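Local coordinates for GARP domain-containing protein (Trypanosoma brucei brucei TREU927, PDB 6XZ6), which serves as a trypanosome receptor for the host complement regulator factor H, binding its domain D5, and increases transmission of the parasite to tsetse flies, at residues A150-A155 with E173-A178; D144-E149 with N179-L184. All coordinates share one frame; numbering follows the deposited sequence.

Interaction 1: A150-A155 with E173-A178; sequences ALTRAA and EANEAA
Leu-151, Thr-152 and Ala-155 face Ala-174, Ala-177 and Ala-178 where helix 148-161 packs antiparallel against helix 165-208, two members of the helical bundle of this glutamate- and alanine-rich family. The axes of the two short segments run at 171°, nearly antiparallel, and approach to 8.8 Å, a spacing that small side chains make possible. At the tight, buried side, methyl meets methyl: Ala-155 CB lies 3.6 Å from Ala-174 CB, so two single methyls fill the gap and alanine fits the close approach of the helices. Leu-151 supplies the one large apolar group. With its CG anti to the backbone N (chi1 -154°), it reaches across to the turn of Ala-177 and Ala-178. Leu-151 CD2 lies 4.0 Å from Ala-177 CB. The same Leu-151 CD2 is 3.8 Å from Ala-178 N. Behind this row, Ala-154 and Leu-151 lean on helix 4-61, to which Arg-153 adds a salt bridge with Glu-18, while Ala-177 rests on Leu-104 and Phe-107 of helix 67-125.

The side nearer solvent is more polar, carried by the partly exposed Thr-152 and Asn-175. Thr-152 suits the border: its hydroxyl makes a weak hydrogen bond to Glu-149 O in its own helix, leaving the methyl for the interface. Thr-152 CG2 sits 3.5 Å from Ala-178 CB, and the amide of Asn-175 reaches back to cross the threonine at about a right angle, presenting OD1 to CG2.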
# COMPACT_ATOMS: atom_id res chain seq x y z
N ALA A 150 -5.19 -5.67 8.91
CA ALA A 150 -6.16 -4.57 8.94
C ALA A 150 -6.80 -4.40 7.58
O ALA A 150 -7.99 -4.14 7.49
CB ALA A 150 -5.48 -3.27 9.35
N LEU A 151 -6.01 -4.57 6.51
CA LEU A 151 -6.48 -4.49 5.14
C LEU A 151 -7.55 -5.56 4.85
O LEU A 151 -8.60 -5.19 4.34
CB LEU A 151 -5.28 -4.62 4.18
CG LEU A 151 -5.37 -4.01 2.79
CD1 LEU A 151 -5.70 -2.52 2.83
CD2 LEU A 151 -4.06 -4.15 2.11
N THR A 152 -7.34 -6.85 5.22
CA THR A 152 -8.29 -7.95 4.98
C THR A 152 -9.51 -7.87 5.88
O THR A 152 -10.61 -8.21 5.45
CB THR A 152 -7.62 -9.34 5.06
OG1 THR A 152 -7.05 -9.54 6.36
CG2 THR A 152 -6.56 -9.56 4.03
N ARG A 153 -9.33 -7.45 7.15
CA ARG A 153 -10.43 -7.31 8.12
C ARG A 153 -11.47 -6.31 7.61
O ARG A 153 -12.66 -6.63 7.55
CB ARG A 153 -9.88 -6.89 9.47
CG ARG A 153 -10.79 -7.23 10.64
CD ARG A 153 -10.47 -6.43 11.89
NE ARG A 153 -10.31 -5.02 11.58
CZ ARG A 153 -9.20 -4.33 11.81
NH1 ARG A 153 -8.17 -4.90 12.42
NH2 ARG A 153 -9.12 -3.06 11.44
N ALA A 154 -11.00 -5.14 7.17
CA ALA A 154 -11.85 -4.10 6.63
C ALA A 154 -12.50 -4.54 5.29
O ALA A 154 -13.64 -4.13 5.01
CB ALA A 154 -11.03 -2.83 6.44
N ALA A 155 -11.81 -5.39 4.49
CA ALA A 155 -12.32 -5.93 3.22
C ALA A 155 -13.43 -6.97 3.47
O ALA A 155 -14.44 -6.96 2.79
CB ALA A 155 -11.20 -6.52 2.39
N GLU A 173 -9.12 -8.54 -4.34
CA GLU A 173 -7.99 -7.63 -4.59
C GLU A 173 -7.27 -7.23 -3.32
O GLU A 173 -6.05 -7.09 -3.35
CB GLU A 173 -8.43 -6.35 -5.33
CG GLU A 173 -9.16 -6.59 -6.64
CD GLU A 173 -8.35 -6.70 -7.91
OE1 GLU A 173 -8.74 -6.05 -8.91
OE2 GLU A 173 -7.35 -7.47 -7.92
N ALA A 174 -8.01 -6.99 -2.21
CA ALA A 174 -7.43 -6.61 -0.92
C ALA A 174 -6.65 -7.76 -0.33
O ALA A 174 -5.69 -7.53 0.41
CB ALA A 174 -8.51 -6.18 0.04
N ASN A 175 -7.04 -9.02 -0.65
CA ASN A 175 -6.34 -10.21 -0.19
C ASN A 175 -4.98 -10.31 -0.89
O ASN A 175 -3.99 -10.57 -0.21
CB ASN A 175 -7.18 -11.49 -0.36
CG ASN A 175 -8.21 -11.71 0.73
OD1 ASN A 175 -8.13 -11.18 1.84
ND2 ASN A 175 -9.21 -12.52 0.45
N GLU A 176 -4.91 -10.02 -2.19
CA GLU A 176 -3.68 -9.97 -2.98
C GLU A 176 -2.77 -8.86 -2.47
O GLU A 176 -1.56 -9.06 -2.40
CB GLU A 176 -3.99 -9.73 -4.46
CG GLU A 176 -3.88 -10.98 -5.32
CD GLU A 176 -5.18 -11.40 -6.00
OE1 GLU A 176 -5.65 -10.68 -6.91
OE2 GLU A 176 -5.71 -12.48 -5.62
N ALA A 177 -3.34 -7.69 -2.13
CA ALA A 177 -2.63 -6.52 -1.63
C ALA A 177 -2.10 -6.72 -0.22
O ALA A 177 -1.02 -6.22 0.09
CB ALA A 177 -3.52 -5.31 -1.70
N ALA A 178 -2.84 -7.46 0.64
CA ALA A 178 -2.37 -7.80 1.97
C ALA A 178 -1.11 -8.68 1.84
O ALA A 178 -0.17 -8.46 2.59
CB ALA A 178 -3.45 -8.53 2.74

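Interaction 2: D144-E149 with N179-L184; sequences DDVTPE and NKLEEL
The N-terminal start of helix 148-161, with the extended loop leading into it, rests on helix 165-208 through Val-146, Pro-148 and Leu-181. Leu-181 is the apolar centre of the contact. A chi1 of -177° swings its branched end opposite its own backbone N and towards the loop; Leu-181 CD2 lies 3.9 Å from Val-146 CG1 and 3.9 Å from Pro-148 N. The valine and leucine side chains cross at about a right angle, and as both are buried, apolar branches suit them. Helix 4-61 borders the pair, Leu-29 touching Leu-181 and Lys-25 touching Val-146.

Between loop and helix stands an N-cap: the CB of Thr-147 points away from helix 165-208, and its OG1 accepts a hydrogen bond from Ala-150 N, one of the amide groups that a first helical turn leaves without a carbonyl. Pro-148 follows in the first turn, where its lack of an N-H costs no helical bond and its ring is left to pack. Pro-148 CG bears on Glu-182, the residue after Leu-181, 3.8 Å from Glu-182 N. From there the glutamate chain runs extended past CG, its carboxylate exposed; Glu-182 OE1 stays 6.4 Å from Glu-149 OE2, like charges not in contact, and Lys-186 offers Glu-182 a long, weak ion pair.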
# COMPACT_ATOMS: atom_id res chain seq x y z
N ASP A 144 -3.82 5.72 10.49
CA ASP A 144 -2.56 5.86 11.20
C ASP A 144 -1.53 4.86 10.71
O ASP A 144 -0.37 5.19 10.62
CB ASP A 144 -2.80 5.80 12.71
CG ASP A 144 -3.56 7.00 13.25
OD1 ASP A 144 -3.16 8.14 12.95
OD2 ASP A 144 -4.56 6.79 13.97
N ASP A 145 -1.96 3.65 10.39
CA ASP A 145 -1.10 2.59 9.85
C ASP A 145 -1.93 1.63 8.99
O ASP A 145 -3.17 1.74 8.93
CB ASP A 145 -0.35 1.84 10.99
CG ASP A 145 0.81 0.92 10.55
OD1 ASP A 145 1.31 1.08 9.39
OD2 ASP A 145 1.22 0.04 11.36
N VAL A 146 -1.24 0.75 8.25
CA VAL A 146 -1.83 -0.31 7.44
C VAL A 146 -0.96 -1.56 7.63
O VAL A 146 0.26 -1.56 7.39
CB VAL A 146 -2.08 0.01 5.94
CG1 VAL A 146 -2.99 -1.04 5.30
CG2 VAL A 146 -2.69 1.39 5.75
N THR A 147 -1.60 -2.61 8.14
CA THR A 147 -0.98 -3.92 8.32
C THR A 147 -1.74 -4.83 7.38
O THR A 147 -2.92 -4.58 7.15
CB THR A 147 -1.13 -4.42 9.77
OG1 THR A 147 -2.51 -4.48 10.13
CG2 THR A 147 -0.34 -3.59 10.78
N PRO A 148 -1.14 -5.92 6.86
CA PRO A 148 -1.92 -6.87 6.04
C PRO A 148 -3.24 -7.35 6.67
O PRO A 148 -4.22 -7.46 5.97
CB PRO A 148 -0.93 -8.03 5.83
CG PRO A 148 0.41 -7.37 5.88
CD PRO A 148 0.26 -6.38 7.01
N GLU A 149 -3.28 -7.56 7.99
CA GLU A 149 -4.45 -8.03 8.74
C GLU A 149 -5.55 -6.97 8.79
O GLU A 149 -6.73 -7.34 8.76
CB GLU A 149 -4.07 -8.47 10.18
CG GLU A 149 -2.75 -9.23 10.32
CD GLU A 149 -1.49 -8.38 10.48
OE1 GLU A 149 -1.38 -7.67 11.51
OE2 GLU A 149 -0.61 -8.42 9.59
N ASN A 179 -1.05 -9.60 0.85
CA ASN A 179 0.16 -10.42 0.62
C ASN A 179 1.32 -9.58 0.07
O ASN A 179 2.47 -9.79 0.45
CB ASN A 179 -0.13 -11.64 -0.29
CG ASN A 179 -1.08 -12.65 0.32
OD1 ASN A 179 -1.08 -12.90 1.54
ND2 ASN A 179 -1.90 -13.28 -0.52
N LYS A 180 1.03 -8.65 -0.83
CA LYS A 180 2.02 -7.77 -1.41
C LYS A 180 2.59 -6.82 -0.34
O LYS A 180 3.78 -6.53 -0.34
CB LYS A 180 1.41 -6.98 -2.58
CG LYS A 180 1.88 -7.45 -3.93
CD LYS A 180 0.84 -8.20 -4.71
CE LYS A 180 1.44 -8.84 -5.94
NZ LYS A 180 0.47 -9.72 -6.64
N LEU A 181 1.75 -6.39 0.61
CA LEU A 181 2.15 -5.52 1.71
C LEU A 181 3.05 -6.28 2.69
O LEU A 181 4.01 -5.71 3.17
CB LEU A 181 0.91 -4.91 2.41
CG LEU A 181 1.11 -3.91 3.55
CD1 LEU A 181 2.00 -2.73 3.14
CD2 LEU A 181 -0.21 -3.39 4.03
N GLU A 182 2.79 -7.59 2.90
CA GLU A 182 3.59 -8.48 3.76
C GLU A 182 4.97 -8.71 3.14
O GLU A 182 5.96 -8.68 3.86
CB GLU A 182 2.86 -9.81 3.92
CG GLU A 182 3.24 -10.61 5.16
CD GLU A 182 2.55 -11.96 5.32
OE1 GLU A 182 1.44 -12.15 4.76
OE2 GLU A 182 3.13 -12.82 6.01
N GLU A 183 5.02 -8.92 1.82
CA GLU A 183 6.24 -9.09 1.05
C GLU A 183 7.00 -7.78 0.93
O GLU A 183 8.22 -7.83 0.77
CB GLU A 183 5.93 -9.63 -0.36
CG GLU A 183 5.52 -11.09 -0.40
CD GLU A 183 5.04 -11.55 -1.76
OE1 GLU A 183 5.57 -12.58 -2.26
OE2 GLU A 183 4.13 -10.91 -2.33
N LEU A 184 6.31 -6.60 0.97
CA LEU A 184 6.98 -5.28 0.91
C LEU A 184 7.78 -5.08 2.20
O LEU A 184 8.87 -4.51 2.17
CB LEU A 184 5.96 -4.11 0.73
CG LEU A 184 6.53 -2.65 0.72
CD1 LEU A 184 7.10 -2.30 -0.61
CD2 LEU A 184 5.46 -1.63 1.04

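After helices 4-61 and 67-125, which flank both contacts, and the short helix 129-137, the chain from the N terminus reaches the loop before helix 148-161. Residues 144-149 open the outer loop, closed by 179-184 in interaction 2; residues 150-155 follow directly and are matched by 173-178 in interaction 1. The smaller loop is therefore nested inside the larger, as in a helical hairpin whose turn lies between helices 148-161 and 165-208. With centres about 9 Å apart, the two contacts join into one seam: Ala-178 O meets Pro-148 CB at 3.4 Å, and Leu-151 CD1 meets Val-146 CG1 at 4.0 Å.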